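Intracellular protein transport protein USO1 (PDB 6LSU) is required for protein transport from the endoplasmic reticulum to the Golgi complex, the chain described here being the globular head of this long coiled-coil protein. Local coordinates at residues 296-300 and 301-305; 367-370 and 371-374; 643-647 and 648-652; 660-663 and 664-668. One frame throughout, in Å; residues are numbered along the deposited sequence.

Interaction 1 of 4, residues 296-300 and 301-305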
loop_
_atom_site.group_PDB
_atom_site.type_symbol
_atom_site.label_atom_id
_atom_site.label_comp_id
_atom_site.label_asym_id
_atom_site.label_seq_id
_atom_site.Cartn_x
_atom_site.Cartn_y
_atom_site.Cartn_z
ATOM N N VAL A 296 26.423 -8.125 1.980
ATOM C CA VAL A 296 25.491 -7.054 2.406
ATOM C C VAL A 296 24.683 -6.663 1.171
ATOM O O VAL A 296 25.198 -5.989 0.267
ATOM C CB VAL A 296 26.203 -5.849 3.032
ATOM C CG1 VAL A 296 25.183 -4.835 3.552
ATOM C CG2 VAL A 296 27.170 -6.284 4.102
ATOM N N PHE A 297 23.455 -7.132 1.107
ATOM C CA PHE A 297 22.580 -6.864 -0.052
ATOM C C PHE A 297 22.602 -5.363 -0.401
ATOM O O PHE A 297 22.492 -4.472 0.491
ATOM C CB PHE A 297 21.178 -7.369 0.227
ATOM C CG PHE A 297 20.289 -7.327 -0.988
ATOM C CD1 PHE A 297 20.259 -8.396 -1.883
ATOM C CD2 PHE A 297 19.509 -6.217 -1.249
ATOM C CE1 PHE A 297 19.384 -8.392 -2.952
ATOM C CE2 PHE A 297 18.682 -6.202 -2.350
ATOM C CZ PHE A 297 18.616 -7.274 -3.197
ATOM N N PHE A 298 22.807 -5.097 -1.701
ATOM C CA PHE A 298 22.932 -3.733 -2.253
ATOM C C PHE A 298 21.556 -3.259 -2.708
ATOM O O PHE A 298 20.881 -3.929 -3.486
ATOM C CB PHE A 298 23.909 -3.661 -3.412
ATOM C CG PHE A 298 23.900 -2.284 -4.014
ATOM C CD1 PHE A 298 24.360 -1.208 -3.271
ATOM C CD2 PHE A 298 23.360 -2.054 -5.275
ATOM C CE1 PHE A 298 24.346 0.067 -3.811
ATOM C CE2 PHE A 298 23.293 -0.770 -5.791
ATOM C CZ PHE A 298 23.807 0.281 -5.065
ATOM N N TRP A 299 21.128 -2.139 -2.143
ATOM C CA TRP A 299 19.757 -1.606 -2.266
ATOM C C TRP A 299 19.830 -0.410 -3.213
ATOM O O TRP A 299 20.808 0.324 -3.169
ATOM C CB TRP A 299 19.162 -1.268 -0.901
ATOM C CG TRP A 299 18.599 -2.464 -0.175
ATOM C CD1 TRP A 299 19.113 -3.041 0.945
ATOM C CD2 TRP A 299 17.409 -3.225 -0.507
ATOM N NE1 TRP A 299 18.324 -4.068 1.340
ATOM C CE2 TRP A 299 17.298 -4.246 0.448
ATOM C CE3 TRP A 299 16.478 -3.186 -1.537
ATOM C CZ2 TRP A 299 16.267 -5.189 0.433
ATOM C CZ3 TRP A 299 15.460 -4.116 -1.574
ATOM C CH2 TRP A 299 15.360 -5.108 -0.604
ATOM N N ASN A 300 18.880 -0.363 -4.151
ATOM C CA ASN A 300 18.647 0.733 -5.108
ATOM C C ASN A 300 17.164 0.725 -5.436
ATOM O O ASN A 300 16.482 -0.183 -4.967
ATOM C CB ASN A 300 19.501 0.558 -6.351
ATOM C CG ASN A 300 19.124 -0.636 -7.209
ATOM O OD1 ASN A 300 17.963 -1.099 -7.247
ATOM N ND2 ASN A 300 20.093 -1.089 -7.979
ATOM N N ASP A 301 16.716 1.711 -6.192
ATOM C CA ASP A 301 15.290 2.003 -6.440
ATOM C C ASP A 301 14.659 0.811 -7.160
ATOM O O ASP A 301 13.554 0.444 -6.870
ATOM C CB ASP A 301 15.173 3.300 -7.239
ATOM C CG ASP A 301 15.322 4.543 -6.386
ATOM O OD1 ASP A 301 14.762 4.550 -5.277
ATOM O OD2 ASP A 301 16.008 5.466 -6.803
ATOM N N GLN A 302 15.385 0.160 -8.052
ATOM C CA GLN A 302 14.815 -0.973 -8.806
ATOM C C GLN A 302 14.564 -2.155 -7.852
ATOM O O GLN A 302 13.436 -2.809 -7.927
ATOM C CB GLN A 302 15.712 -1.333 -9.974
ATOM C CG GLN A 302 15.097 -2.373 -10.887
ATOM C CD GLN A 302 13.735 -1.929 -11.367
ATOM O OE1 GLN A 302 13.629 -0.972 -12.112
ATOM N NE2 GLN A 302 12.672 -2.637 -11.013
ATOM N N ARG A 303 15.550 -2.463 -6.991
ATOM C CA ARG A 303 15.396 -3.656 -6.101
ATOM C C ARG A 303 14.323 -3.384 -5.050
ATOM O O ARG A 303 13.561 -4.309 -4.741
ATOM C CB ARG A 303 16.726 -3.990 -5.465
ATOM C CG ARG A 303 17.778 -4.243 -6.532
ATOM C CD ARG A 303 19.135 -4.284 -5.960
ATOM N NE ARG A 303 20.005 -4.695 -7.021
ATOM C CZ ARG A 303 21.176 -5.235 -6.849
ATOM N NH1 ARG A 303 21.648 -5.394 -5.633
ATOM N NH2 ARG A 303 21.846 -5.613 -7.909
ATOM N N ILE A 304 14.201 -2.129 -4.615
ATOM C CA ILE A 304 13.117 -1.676 -3.689
ATOM C C ILE A 304 11.750 -1.948 -4.315
ATOM O O ILE A 304 10.871 -2.544 -3.629
ATOM C CB ILE A 304 13.263 -0.189 -3.311
ATOM C CG1 ILE A 304 14.457 -0.046 -2.343
ATOM C CG2 ILE A 304 11.958 0.380 -2.719
ATOM C CD1 ILE A 304 14.899 1.398 -2.075
ATOM N N VAL A 305 11.579 -1.511 -5.573
ATOM C CA VAL A 305 10.315 -1.703 -6.334
ATOM C C VAL A 305 10.084 -3.198 -6.552
ATOM O O VAL A 305 8.952 -3.597 -6.435
ATOM C CB VAL A 305 10.344 -0.955 -7.674
ATOM C CG1 VAL A 305 9.040 -1.175 -8.483
ATOM C CG2 VAL A 305 10.592 0.530 -7.494
#

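Interaction 2 of 4, residues 367-370 and 371-374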
loop_
_atom_site.group_PDB
_atom_site.type_symbol
_atom_site.label_atom_id
_atom_site.label_comp_id
_atom_site.label_asym_id
_atom_site.label_seq_id
_atom_site.Cartn_x
_atom_site.Cartn_y
_atom_site.Cartn_z
ATOM N N ARG A 367 -4.465 -10.864 10.080
ATOM C CA ARG A 367 -5.675 -10.159 10.524
ATOM C C ARG A 367 -6.821 -11.143 10.725
ATOM O O ARG A 367 -7.268 -11.721 9.763
ATOM C CB ARG A 367 -6.061 -9.119 9.474
ATOM C CG ARG A 367 -7.250 -8.259 9.915
ATOM C CD ARG A 367 -7.236 -6.803 9.484
ATOM N NE ARG A 367 -6.478 -6.679 8.246
ATOM C CZ ARG A 367 -5.377 -5.970 8.088
ATOM N NH1 ARG A 367 -4.913 -5.256 9.076
ATOM N NH2 ARG A 367 -4.727 -5.983 6.944
ATOM N N SER A 368 -7.311 -11.301 11.936
ATOM C CA SER A 368 -8.614 -11.985 12.218
ATOM C C SER A 368 -8.570 -13.511 12.026
ATOM O O SER A 368 -9.572 -14.069 11.632
ATOM C CB SER A 368 -9.674 -11.403 11.341
ATOM O OG SER A 368 -10.461 -10.567 12.134
ATOM N N ASN A 369 -7.424 -14.137 12.258
ATOM C CA ASN A 369 -7.172 -15.570 11.997
ATOM C C ASN A 369 -6.509 -16.060 13.273
ATOM O O ASN A 369 -5.282 -15.801 13.370
ATOM C CB ASN A 369 -6.271 -15.697 10.777
ATOM C CG ASN A 369 -5.999 -17.117 10.337
ATOM O OD1 ASN A 369 -5.664 -17.999 11.144
ATOM N ND2 ASN A 369 -6.092 -17.325 9.034
ATOM N N GLU A 370 -7.301 -16.601 14.231
ATOM C CA GLU A 370 -6.775 -17.217 15.470
ATOM C C GLU A 370 -5.431 -17.915 15.166
ATOM O O GLU A 370 -4.428 -17.645 15.815
ATOM C CB GLU A 370 -7.780 -18.245 15.999
ATOM C CG GLU A 370 -8.757 -17.758 17.049
ATOM C CD GLU A 370 -9.062 -18.821 18.096
ATOM O OE1 GLU A 370 -10.258 -18.978 18.489
ATOM O OE2 GLU A 370 -8.096 -19.522 18.489
ATOM N N HIS A 371 -5.427 -18.823 14.201
ATOM C CA HIS A 371 -4.269 -19.707 13.905
ATOM C C HIS A 371 -3.049 -18.830 13.535
ATOM O O HIS A 371 -1.912 -19.073 14.068
ATOM C CB HIS A 371 -4.611 -20.707 12.778
ATOM C CG HIS A 371 -3.425 -21.545 12.475
ATOM N ND1 HIS A 371 -2.871 -21.641 11.258
ATOM C CD2 HIS A 371 -2.587 -22.159 13.310
ATOM C CE1 HIS A 371 -1.741 -22.301 11.341
ATOM N NE2 HIS A 371 -1.552 -22.633 12.584
ATOM N N ALA A 372 -3.250 -17.851 12.647
ATOM C CA ALA A 372 -2.195 -16.863 12.287
ATOM C C ALA A 372 -1.761 -16.051 13.521
ATOM O O ALA A 372 -0.563 -16.036 13.814
ATOM C CB ALA A 372 -2.617 -15.994 11.109
ATOM N N GLN A 373 -2.688 -15.527 14.286
ATOM C CA GLN A 373 -2.414 -14.769 15.531
ATOM C C GLN A 373 -1.723 -15.629 16.602
ATOM O O GLN A 373 -0.719 -15.150 17.248
ATOM C CB GLN A 373 -3.722 -14.204 16.066
ATOM C CG GLN A 373 -4.298 -13.174 15.099
ATOM C CD GLN A 373 -5.745 -12.867 15.360
ATOM O OE1 GLN A 373 -6.430 -13.601 16.050
ATOM N NE2 GLN A 373 -6.206 -11.733 14.870
ATOM N N LEU A 374 -2.238 -16.845 16.862
ATOM C CA LEU A 374 -1.571 -17.695 17.879
ATOM C C LEU A 374 -0.177 -18.137 17.386
ATOM O O LEU A 374 0.718 -18.232 18.188
ATOM C CB LEU A 374 -2.499 -18.850 18.242
ATOM C CG LEU A 374 -3.696 -18.404 19.077
ATOM C CD1 LEU A 374 -4.695 -19.520 19.188
ATOM C CD2 LEU A 374 -3.265 -17.985 20.461
#

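Interaction 3 of 4, residues 643-647 and 648-652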
loop_
_atom_site.group_PDB
_atom_site.type_symbol
_atom_site.label_atom_id
_atom_site.label_comp_id
_atom_site.label_asym_id
_atom_site.label_seq_id
_atom_site.Cartn_x
_atom_site.Cartn_y
_atom_site.Cartn_z
ATOM N N SER A 643 -22.467 8.535 42.406
ATOM C CA SER A 643 -21.099 8.920 41.970
ATOM C C SER A 643 -20.462 9.755 43.076
ATOM O O SER A 643 -21.120 10.658 43.600
ATOM C CB SER A 643 -21.040 9.705 40.673
ATOM O OG SER A 643 -21.966 9.256 39.701
ATOM N N PRO A 644 -19.148 9.569 43.353
ATOM C CA PRO A 644 -18.448 10.298 44.411
ATOM C C PRO A 644 -18.651 11.817 44.403
ATOM O O PRO A 644 -18.680 12.395 45.445
ATOM C CB PRO A 644 -16.972 9.967 44.142
ATOM C CG PRO A 644 -17.034 8.588 43.548
ATOM C CD PRO A 644 -18.238 8.668 42.632
ATOM N N PHE A 645 -18.738 12.418 43.224
ATOM C CA PHE A 645 -19.275 13.789 43.053
ATOM C C PHE A 645 -20.694 13.571 42.565
ATOM O O PHE A 645 -20.893 13.283 41.391
ATOM C CB PHE A 645 -18.364 14.598 42.128
ATOM C CG PHE A 645 -18.565 16.097 42.135
ATOM C CD1 PHE A 645 -19.808 16.677 42.339
ATOM C CD2 PHE A 645 -17.505 16.929 41.824
ATOM C CE1 PHE A 645 -19.966 18.053 42.241
ATOM C CE2 PHE A 645 -17.670 18.297 41.740
ATOM C CZ PHE A 645 -18.900 18.867 41.941
ATOM N N PRO A 646 -21.699 13.628 43.466
ATOM C CA PRO A 646 -23.081 13.319 43.112
ATOM C C PRO A 646 -23.538 14.110 41.896
ATOM O O PRO A 646 -23.056 15.209 41.758
ATOM C CB PRO A 646 -23.858 13.721 44.365
ATOM C CG PRO A 646 -22.865 13.402 45.450
ATOM C CD PRO A 646 -21.577 13.969 44.894
ATOM N N ARG A 647 -24.440 13.506 41.110
ATOM C CA ARG A 647 -24.905 14.006 39.788
ATOM C C ARG A 647 -25.384 15.452 39.948
ATOM O O ARG A 647 -24.818 16.323 39.292
ATOM C CB ARG A 647 -25.958 13.059 39.196
ATOM C CG ARG A 647 -26.597 13.555 37.907
ATOM C CD ARG A 647 -27.677 12.607 37.411
ATOM N NE ARG A 647 -28.117 12.926 36.057
ATOM C CZ ARG A 647 -27.439 12.647 34.950
ATOM N NH1 ARG A 647 -26.258 12.041 34.996
ATOM N NH2 ARG A 647 -27.955 12.983 33.788
ATOM N N LYS A 648 -26.367 15.702 40.804
ATOM C CA LYS A 648 -27.046 17.031 40.886
ATOM C C LYS A 648 -26.016 18.063 41.395
ATOM O O LYS A 648 -26.000 19.208 40.879
ATOM C CB LYS A 648 -28.340 16.941 41.713
ATOM C CG LYS A 648 -28.527 15.656 42.528
ATOM C CD LYS A 648 -29.718 15.654 43.472
ATOM C CE LYS A 648 -29.415 15.008 44.811
ATOM N NZ LYS A 648 -30.426 15.364 45.837
ATOM N N GLU A 649 -25.117 17.671 42.310
ATOM C CA GLU A 649 -24.046 18.582 42.801
ATOM C C GLU A 649 -23.099 18.915 41.633
ATOM O O GLU A 649 -22.704 20.092 41.471
ATOM C CB GLU A 649 -23.304 17.967 43.991
ATOM C CG GLU A 649 -23.058 18.972 45.101
ATOM C CD GLU A 649 -21.851 18.731 45.994
ATOM O OE1 GLU A 649 -21.167 17.691 45.826
ATOM O OE2 GLU A 649 -21.589 19.604 46.853
ATOM N N TYR A 650 -22.733 17.919 40.822
ATOM C CA TYR A 650 -21.771 18.084 39.692
ATOM C C TYR A 650 -22.443 18.841 38.542
ATOM O O TYR A 650 -21.765 19.646 37.898
ATOM C CB TYR A 650 -21.255 16.734 39.201
ATOM C CG TYR A 650 -20.319 16.813 38.021
ATOM C CD1 TYR A 650 -19.007 17.202 38.190
ATOM C CD2 TYR A 650 -20.726 16.458 36.749
ATOM C CE1 TYR A 650 -18.119 17.264 37.128
ATOM C CE2 TYR A 650 -19.866 16.549 35.677
ATOM C CZ TYR A 650 -18.550 16.931 35.861
ATOM O OH TYR A 650 -17.672 17.035 34.813
ATOM N N PHE A 651 -23.734 18.618 38.330
ATOM C CA PHE A 651 -24.572 19.366 37.359
ATOM C C PHE A 651 -24.568 20.860 37.667
ATOM O O PHE A 651 -24.333 21.644 36.717
ATOM C CB PHE A 651 -26.029 18.900 37.358
ATOM C CG PHE A 651 -26.880 19.708 36.412
ATOM C CD1 PHE A 651 -26.735 19.562 35.044
ATOM C CD2 PHE A 651 -27.810 20.625 36.879
ATOM C CE1 PHE A 651 -27.507 20.307 34.159
ATOM C CE2 PHE A 651 -28.581 21.371 35.997
ATOM C CZ PHE A 651 -28.432 21.212 34.638
ATOM N N GLU A 652 -24.866 21.227 38.927
ATOM C CA GLU A 652 -24.915 22.646 39.399
ATOM C C GLU A 652 -23.513 23.238 39.216
ATOM O O GLU A 652 -23.378 24.330 38.659
ATOM C CB GLU A 652 -25.368 22.764 40.867
ATOM C CG GLU A 652 -26.799 22.310 41.150
ATOM C CD GLU A 652 -27.949 23.216 40.716
ATOM O OE1 GLU A 652 -27.704 24.361 40.296
ATOM O OE2 GLU A 652 -29.111 22.768 40.793
#

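Interaction 4 of 4, residues 660-663 and 664-668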
loop_
_atom_site.group_PDB
_atom_site.type_symbol
_atom_site.label_atom_id
_atom_site.label_comp_id
_atom_site.label_asym_id
_atom_site.label_seq_id
_atom_site.Cartn_x
_atom_site.Cartn_y
_atom_site.Cartn_z
ATOM N N LYS A 660 -25.197 26.355 30.222
ATOM C CA LYS A 660 -25.796 25.381 29.271
ATOM C C LYS A 660 -25.535 25.850 27.835
ATOM O O LYS A 660 -25.384 24.986 26.965
ATOM C CB LYS A 660 -27.308 25.201 29.490
ATOM C CG LYS A 660 -27.819 25.277 30.929
ATOM C CD LYS A 660 -28.066 26.714 31.417
ATOM C CE LYS A 660 -28.447 26.834 32.879
ATOM N NZ LYS A 660 -28.279 28.224 33.364
ATOM N N ASP A 661 -25.516 27.162 27.584
ATOM C CA ASP A 661 -25.292 27.711 26.218
ATOM C C ASP A 661 -23.797 27.573 25.891
ATOM O O ASP A 661 -23.484 27.078 24.821
ATOM C CB ASP A 661 -25.833 29.143 26.061
ATOM C CG ASP A 661 -27.354 29.234 25.924
ATOM O OD1 ASP A 661 -28.044 28.192 26.113
ATOM O OD2 ASP A 661 -27.849 30.347 25.628
ATOM N N ASN A 662 -22.907 27.988 26.786
ATOM C CA ASN A 662 -21.456 28.071 26.476
ATOM C C ASN A 662 -20.898 26.667 26.186
ATOM O O ASN A 662 -20.037 26.536 25.303
ATOM C CB ASN A 662 -20.660 28.706 27.613
ATOM C CG ASN A 662 -19.280 29.127 27.165
ATOM O OD1 ASN A 662 -19.119 29.633 26.047
ATOM N ND2 ASN A 662 -18.290 28.905 28.021
ATOM N N TYR A 663 -21.352 25.666 26.944
ATOM C CA TYR A 663 -21.048 24.235 26.746
ATOM C C TYR A 663 -21.427 23.850 25.319
ATOM O O TYR A 663 -20.504 23.561 24.509
ATOM C CB TYR A 663 -21.793 23.380 27.770
ATOM C CG TYR A 663 -21.680 21.897 27.517
ATOM C CD1 TYR A 663 -20.582 21.178 27.951
ATOM C CD2 TYR A 663 -22.659 21.224 26.813
ATOM C CE1 TYR A 663 -20.476 19.815 27.726
ATOM C CE2 TYR A 663 -22.564 19.868 26.569
ATOM C CZ TYR A 663 -21.476 19.161 27.029
ATOM O OH TYR A 663 -21.408 17.828 26.795
ATOM N N ALA A 664 -22.727 23.875 25.014
ATOM C CA ALA A 664 -23.267 23.500 23.689
ATOM C C ALA A 664 -22.476 24.249 22.619
ATOM O O ALA A 664 -22.167 23.629 21.592
ATOM C CB ALA A 664 -24.751 23.774 23.586
ATOM N N SER A 665 -22.145 25.519 22.849
ATOM C CA SER A 665 -21.423 26.345 21.846
ATOM C C SER A 665 -20.065 25.697 21.589
ATOM O O SER A 665 -19.669 25.614 20.416
ATOM C CB SER A 665 -21.277 27.783 22.269
ATOM O OG SER A 665 -20.151 28.379 21.652
ATOM N N ARG A 666 -19.391 25.260 22.657
ATOM C CA ARG A 666 -17.975 24.808 22.597
ATOM C C ARG A 666 -17.898 23.389 22.038
ATOM O O ARG A 666 -16.792 23.051 21.568
ATOM C CB ARG A 666 -17.310 24.840 23.970
ATOM C CG ARG A 666 -16.911 26.236 24.418
ATOM C CD ARG A 666 -16.605 26.261 25.900
ATOM N NE ARG A 666 -15.810 27.427 26.259
ATOM C CZ ARG A 666 -15.102 27.555 27.381
ATOM N NH1 ARG A 666 -15.090 26.587 28.284
ATOM N NH2 ARG A 666 -14.399 28.657 27.598
ATOM N N ILE A 667 -18.982 22.596 22.149
ATOM C CA ILE A 667 -19.148 21.302 21.421
ATOM C C ILE A 667 -19.331 21.586 19.922
ATOM O O ILE A 667 -18.673 20.910 19.106
ATOM C CB ILE A 667 -20.314 20.483 22.005
ATOM C CG1 ILE A 667 -20.038 20.060 23.447
ATOM C CG2 ILE A 667 -20.644 19.293 21.110
ATOM C CD1 ILE A 667 -18.574 19.953 23.803
ATOM N N LYS A 668 -20.220 22.516 19.579
ATOM C CA LYS A 668 -20.491 22.927 18.179
ATOM C C LYS A 668 -19.223 23.565 17.608
ATOM O O LYS A 668 -18.969 23.375 16.434
ATOM C CB LYS A 668 -21.676 23.896 18.112
ATOM C CG LYS A 668 -22.278 24.097 16.726
ATOM C CD LYS A 668 -23.779 24.322 16.744
ATOM C CE LYS A 668 -24.405 24.216 15.367
ATOM N NZ LYS A 668 -25.836 23.843 15.452
#

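Interaction 1 of 4, residues 296-300 and 301-305
Asn300 O receives Ile304 N at 3.0 Å, closing the first turn of helix 301-317, and the residues before it run in as an extended loop. Asn300 is the N-cap. Its side chain folds back over the helix end, with CG lying between the backbone N and the carbonyl carbon (chi1 67°), and that bend delivers OD1 to Arg303 N at 2.8 Å, nearly in line with the amide C=O. Asparagine suits the place because a short side-chain carbonyl can take the role of the missing preceding turn.

One residue earlier, Trp299 meets Ile304 to complete a hydrophobic staple, the apolar partner of many N-caps: indole CE3 lies 3.8 Å from Ile304 CG1. The indole also receives Phe297 CD2 on one face, 3.4 Å above its plane, while its NE1 is bound by Asn349 O.

Arg303 reaches back along the loop with its chain extended from CG to NE. NH1 gives a hydrogen bond of 2.7 Å to Phe298 O, the acceptor lying 19° out of the guanidinium plane. Phe298 CD2 comes over one guanidinium face, 3.8 Å from NH1, and the ring stands steeply to that group, the planes 74° apart.

This corner belongs to the fifth armadillo repeat. Asn300 satisfies a backbone N-H of the helix and Arg303 a backbone carbonyl of the loop, so the loop's entry into the helix is held by two side-chain hydrogen bonds besides the backbone one, and the Trp299-Ile304 contact adds an apolar hold.

Interaction 2 of 4, residues 367-370 and 371-374
Asn369 O accepts Gln373 N at 2.8 Å and Glu370 O accepts Leu374 N, so the backbone enters regular helical bonding directly after the loop that leaves helix 354-366. This is an N-capped helix start where the seventh armadillo repeat begins. Asn369 is the cap. Its CG stands anti to the backbone N (chi1 -176°), which carries OD1 across the helix end to Ala372 N at 2.8 Å. The bond is straight at the hydrogen, yet the donor sits well above the amide plane, 49° out of it, and uses no lone pair directly. The small Ala372 lets the cap lie close: its CB comes 3.6 Å from Asn369 CG. The other amide end, ND2, is taken up by Gln329 and Asn330 of helix 325-333, which tie the cap to the preceding repeat.

Gln373 is long enough to run back along the loop, extended beyond CG, with CG itself 3.3 Å from Asn369 O. Its amide is held by the end of helix 421-435 and the loop after it: OE1 receives Asn438 ND2, and NE2 gives to Met436 O and Ala433 O. On the exposed flank Glu370 and Leu374, one turn apart, lie side by side and point the same way, with Glu370 OE2 3.5 Å from Leu374 CD1.

Interaction 3 of 4, residues 643-647 and 648-652
A hydrophobic staple opens helix 647-658: Phe645, the residue before the N-cap, folds over the first turn and meets Tyr650, the fourth residue after the cap. The two rings make a T-shaped, edge-to-face pair, their centroids 5.2 Å apart and their planes 83° from each other. Phe645 offers its face, and Tyr650 CD1 stands 3.8 Å above that plane, over the ring's centre. Tyr650 CB adds a CH-pi contact at 3.9 Å from the Phe645 centroid. Both aromatic side chains leave the backbone with CG anti to N (chi1 -165° for Phe645), a choice that lets the phenyl ring lean onto the helix while the tyrosine turns its edge to meet it.

Pro646 holds the cap position. It has no side-chain acceptor for the helix amides, but its carbonyl takes Tyr650 N at 2.9 Å, in the carbonyl plane, and the fixed proline ring suits the bend from loop to helix. Arg647 O follows by accepting Phe651 N at 2.7 Å. Beside the proline lies Glu649, pointing the same way, with OE1 3.9 Å from Pro646 CD.

Further residues pack round the pair. Lys604 makes a cation-pi contact with Phe645, Phe653 of the same helix an edge-to-face one, and Leu601 of helix 594-601 touches both side chains; the tyrosine hydroxyl is bonded to Leu632 O of helix 622-637. A cap residue lacking a polar side chain, with Phe645 just before it closing onto Tyr650, is consistent with a helix start that leans on the apolar part of capping, the hydrophobic staple.

Interaction 4 of 4, residues 660-663 and 664-668
Ile667 CG1 lies over one face of the Tyr663 ring, 4.1 Å from its centroid and 19° off the normal, offset toward the rim, in a CH-pi contact between residues four apart. The nearest ring atoms, CE2 and CZ, are on the hydroxyl side. Tyr663 takes CG anti to its N (chi1 172°), which stands the ring out from the helix, where Ile667 CG1 can lie over it. Over one face of the Arg666 guanidinium comes Asn662 ND2, 3.4 Å above the plane and again toward the rim, the amide and guanidinium planes 48° apart. Asn662 ND2 and Arg666 NE are both donors, so the contact is van der Waals, with no hydrogen bond.

Both pairs follow the i to i+4 spacing of an alpha helix, here the first turns of helix 660-673 in the helical head of the protein. Ser665 N reaches Asp661 O at 2.8 Å and Ile667 N reaches Tyr663 O at 3.0 Å. Between these, Arg666 N bonds to Asn662 O and, more weakly and with a bent angle, to Tyr663 O. The bond from Ala664 N to Lys660 O is weak too, at 3.5 Å.

Residue types match the surroundings. The isoleucine packs against Met630 of helix 622-637 and Ile716 of helix 713-717, while the tyrosine hydroxyl is bonded to Ile716 O. Ala664, small enough for a close approach, rests on Arg717. Arg666, with its chain extended from CG to NE, carries its guanidinium to Ser614 O, which accepts from NH2, and makes a weak bond through NH1 to Thr629 OG1.

Interactions 1, 2 and 3 are helix starts, whereas interaction 4 lies within a helix. In 1 and 2 an asparagine caps the first turn with its side chain; in 3 a proline stands there, and the side-chain contact across the turn is aromatic. Interaction 1 has both the polar cap and the apolar staple. All four are partly buried: buried Gln373 and Arg666 have their polar ends hydrogen-bonded to other parts of the chain, while Phe298 and Leu374 lie at the surface. Interactions 3 and 4 lie on successive helices, centres 20 Å apart, and both pack on helix 622-637. Interaction 1, about 63 Å from interaction 3 between centres, lies across the chain's centre from these two.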